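Branched-chain phosphotransacylase (Enterococcus faecalis, PDB 1YCO) probably acts as an acyltransferase, moving branched-chain acyl groups between coenzyme A and phosphate. Local coordinates at residues T3-G8 / I32-N37. Residues are numbered along the deposited sequence; the frame is centred on the assembly and turned at random.
Sequences TVSIAG and IVFDTN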
loop_
_atom_site.group_PDB
_atom_site.type_symbol
_atom_site.label_atom_id
_atom_site.label_comp_id
_atom_site.label_asym_id
_atom_site.label_seq_id
_atom_site.Cartn_x
_atom_site.Cartn_y
_atom_site.Cartn_z
ATOM N N THR A 3 23.408 20.765 -15.295
ATOM C CA THR A 3 24.298 20.794 -14.148
ATOM C C THR A 3 23.499 20.339 -12.921
ATOM O O THR A 3 22.350 20.743 -12.742
ATOM C CB THR A 3 24.850 22.230 -13.898
ATOM O OG1 THR A 3 25.598 22.660 -15.039
ATOM C CG2 THR A 3 25.751 22.265 -12.671
ATOM N N VAL A 4 24.101 19.492 -12.093
ATOM C CA VAL A 4 23.440 19.005 -10.889
ATOM C C VAL A 4 24.185 19.444 -9.617
ATOM O O VAL A 4 25.408 19.288 -9.487
ATOM C CB VAL A 4 23.323 17.451 -10.879
ATOM C CG1 VAL A 4 22.523 17.002 -9.669
ATOM C CG2 VAL A 4 22.652 16.952 -12.154
ATOM N N SER A 5 23.428 19.994 -8.676
ATOM C CA SER A 5 23.971 20.460 -7.410
ATOM C C SER A 5 23.706 19.401 -6.334
ATOM O O SER A 5 22.572 18.975 -6.140
ATOM C CB SER A 5 23.303 21.792 -7.053
ATOM O OG SER A 5 23.674 22.267 -5.776
ATOM N N ILE A 6 24.748 18.979 -5.629
ATOM C CA ILE A 6 24.584 17.949 -4.607
ATOM C C ILE A 6 24.959 18.419 -3.207
ATOM O O ILE A 6 26.105 18.800 -2.949
ATOM C CB ILE A 6 25.429 16.707 -4.945
ATOM C CG1 ILE A 6 25.130 16.268 -6.386
ATOM C CG2 ILE A 6 25.141 15.585 -3.941
ATOM C CD1 ILE A 6 25.777 14.981 -6.803
ATOM N N ALA A 7 23.989 18.372 -2.299
ATOM C CA ALA A 7 24.206 18.782 -0.917
ATOM C C ALA A 7 24.731 17.603 -0.100
ATOM O O ALA A 7 23.983 16.683 0.239
ATOM C CB ALA A 7 22.905 19.312 -0.314
ATOM N N GLY A 8 26.022 17.645 0.209
ATOM C CA GLY A 8 26.637 16.579 0.967
ATOM C C GLY A 8 26.873 15.387 0.063
ATOM O O GLY A 8 26.581 14.249 0.430
ATOM N N ILE A 32 28.325 19.267 -9.336
ATOM C CA ILE A 32 28.959 20.201 -8.426
ATOM C C ILE A 32 28.541 19.755 -7.031
ATOM O O ILE A 32 27.386 19.902 -6.638
ATOM C CB ILE A 32 28.482 21.635 -8.706
ATOM C CG1 ILE A 32 28.824 21.999 -10.146
ATOM C CG2 ILE A 32 29.139 22.614 -7.738
ATOM C CD1 ILE A 32 28.334 23.359 -10.569
ATOM N N VAL A 33 29.493 19.201 -6.292
ATOM C CA VAL A 33 29.231 18.688 -4.960
ATOM C C VAL A 33 29.720 19.573 -3.826
ATOM O O VAL A 33 30.838 20.085 -3.868
ATOM C CB VAL A 33 29.897 17.311 -4.780
ATOM C CG1 VAL A 33 29.613 16.768 -3.383
ATOM C CG2 VAL A 33 29.403 16.353 -5.853
ATOM N N PHE A 34 28.883 19.727 -2.803
ATOM C CA PHE A 34 29.226 20.522 -1.628
ATOM C C PHE A 34 29.200 19.588 -0.426
ATOM O O PHE A 34 28.271 18.799 -0.277
ATOM C CB PHE A 34 28.200 21.637 -1.390
ATOM C CG PHE A 34 27.894 22.460 -2.604
ATOM C CD1 PHE A 34 27.100 21.947 -3.623
ATOM C CD2 PHE A 34 28.367 23.764 -2.709
ATOM C CE1 PHE A 34 26.775 22.722 -4.731
ATOM C CE2 PHE A 34 28.049 24.549 -3.814
ATOM C CZ PHE A 34 27.249 24.025 -4.827
ATOM N N ASP A 35 30.202 19.668 0.438
ATOM C CA ASP A 35 30.216 18.792 1.602
ATOM C C ASP A 35 31.223 19.263 2.652
ATOM O O ASP A 35 32.209 19.931 2.337
ATOM C CB ASP A 35 30.562 17.355 1.166
ATOM C CG ASP A 35 29.978 16.288 2.094
ATOM O OD1 ASP A 35 29.913 16.525 3.323
ATOM O OD2 ASP A 35 29.605 15.199 1.589
ATOM N N THR A 36 30.962 18.909 3.902
ATOM C CA THR A 36 31.861 19.260 4.984
ATOM C C THR A 36 32.942 18.190 5.054
ATOM O O THR A 36 33.984 18.393 5.670
ATOM C CB THR A 36 31.120 19.324 6.333
ATOM O OG1 THR A 36 30.293 18.161 6.480
ATOM C CG2 THR A 36 30.258 20.574 6.405
ATOM N N ASN A 37 32.684 17.051 4.414
ATOM C CA ASN A 37 33.630 15.930 4.383
ATOM C C ASN A 37 34.674 16.181 3.298
ATOM O O ASN A 37 34.389 16.849 2.307
ATOM C CB ASN A 37 32.885 14.624 4.086
ATOM C CG ASN A 37 33.742 13.387 4.325
ATOM O OD1 ASN A 37 34.220 13.155 5.440
ATOM N ND2 ASN A 37 33.936 12.585 3.281
#
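V4, I6 and G8 hydrogen-bond to I32 and F34 in a parallel strand pairing within a five-stranded parallel sheet, where strand 2-7 lies between 29-35 and 72-75. The register sets S5 beside I32, I6 beside V33 and A7 beside F34. The two short segments run only 11° apart. The bonds alternate as parallel pairing requires: I32 N gives to V4 O at 2.9 Å, I6 N to I32 O at 3.0 Å, and F34 N to I6 O at 2.9 Å. G8, at a positive phi just past the strand, still donates its N to F34 O, and this bond is the bent one, with 137° at the hydrogen.

Because helix 12-24 links the two strands, the pairing closes a beta-alpha-beta unit. On the sheet face carrying S5, A7, I32 and F34 lies helix 54-66. There F34 has CG beside its own backbone N (chi1 -50°), which swings the ring back toward 3-8: CE1 comes 3.3 Å from S5 OG, obliquely, while I6 O sits at the ring edge, in its plane. The serine hydroxyl is hydrogen-bonded to A61 O. Farther toward the strand start, the methyl CG2 of T3 meets CD1 of I32 at 3.5 Å, and T3 OG1 bonds to Q30 OE1.

I6 and V33 occupy the other face, touching through CD1 and CG2 at 4.0 Å. At the C-terminal ends, the D35 carboxylate lies beside G8, with OD2 3.1 Å from G8 C; OD2 also takes a weak hydrogen bond from S10 N, while OD1 accepts from N37 N in an Asx turn, the donor approaching from above the carboxylate plane.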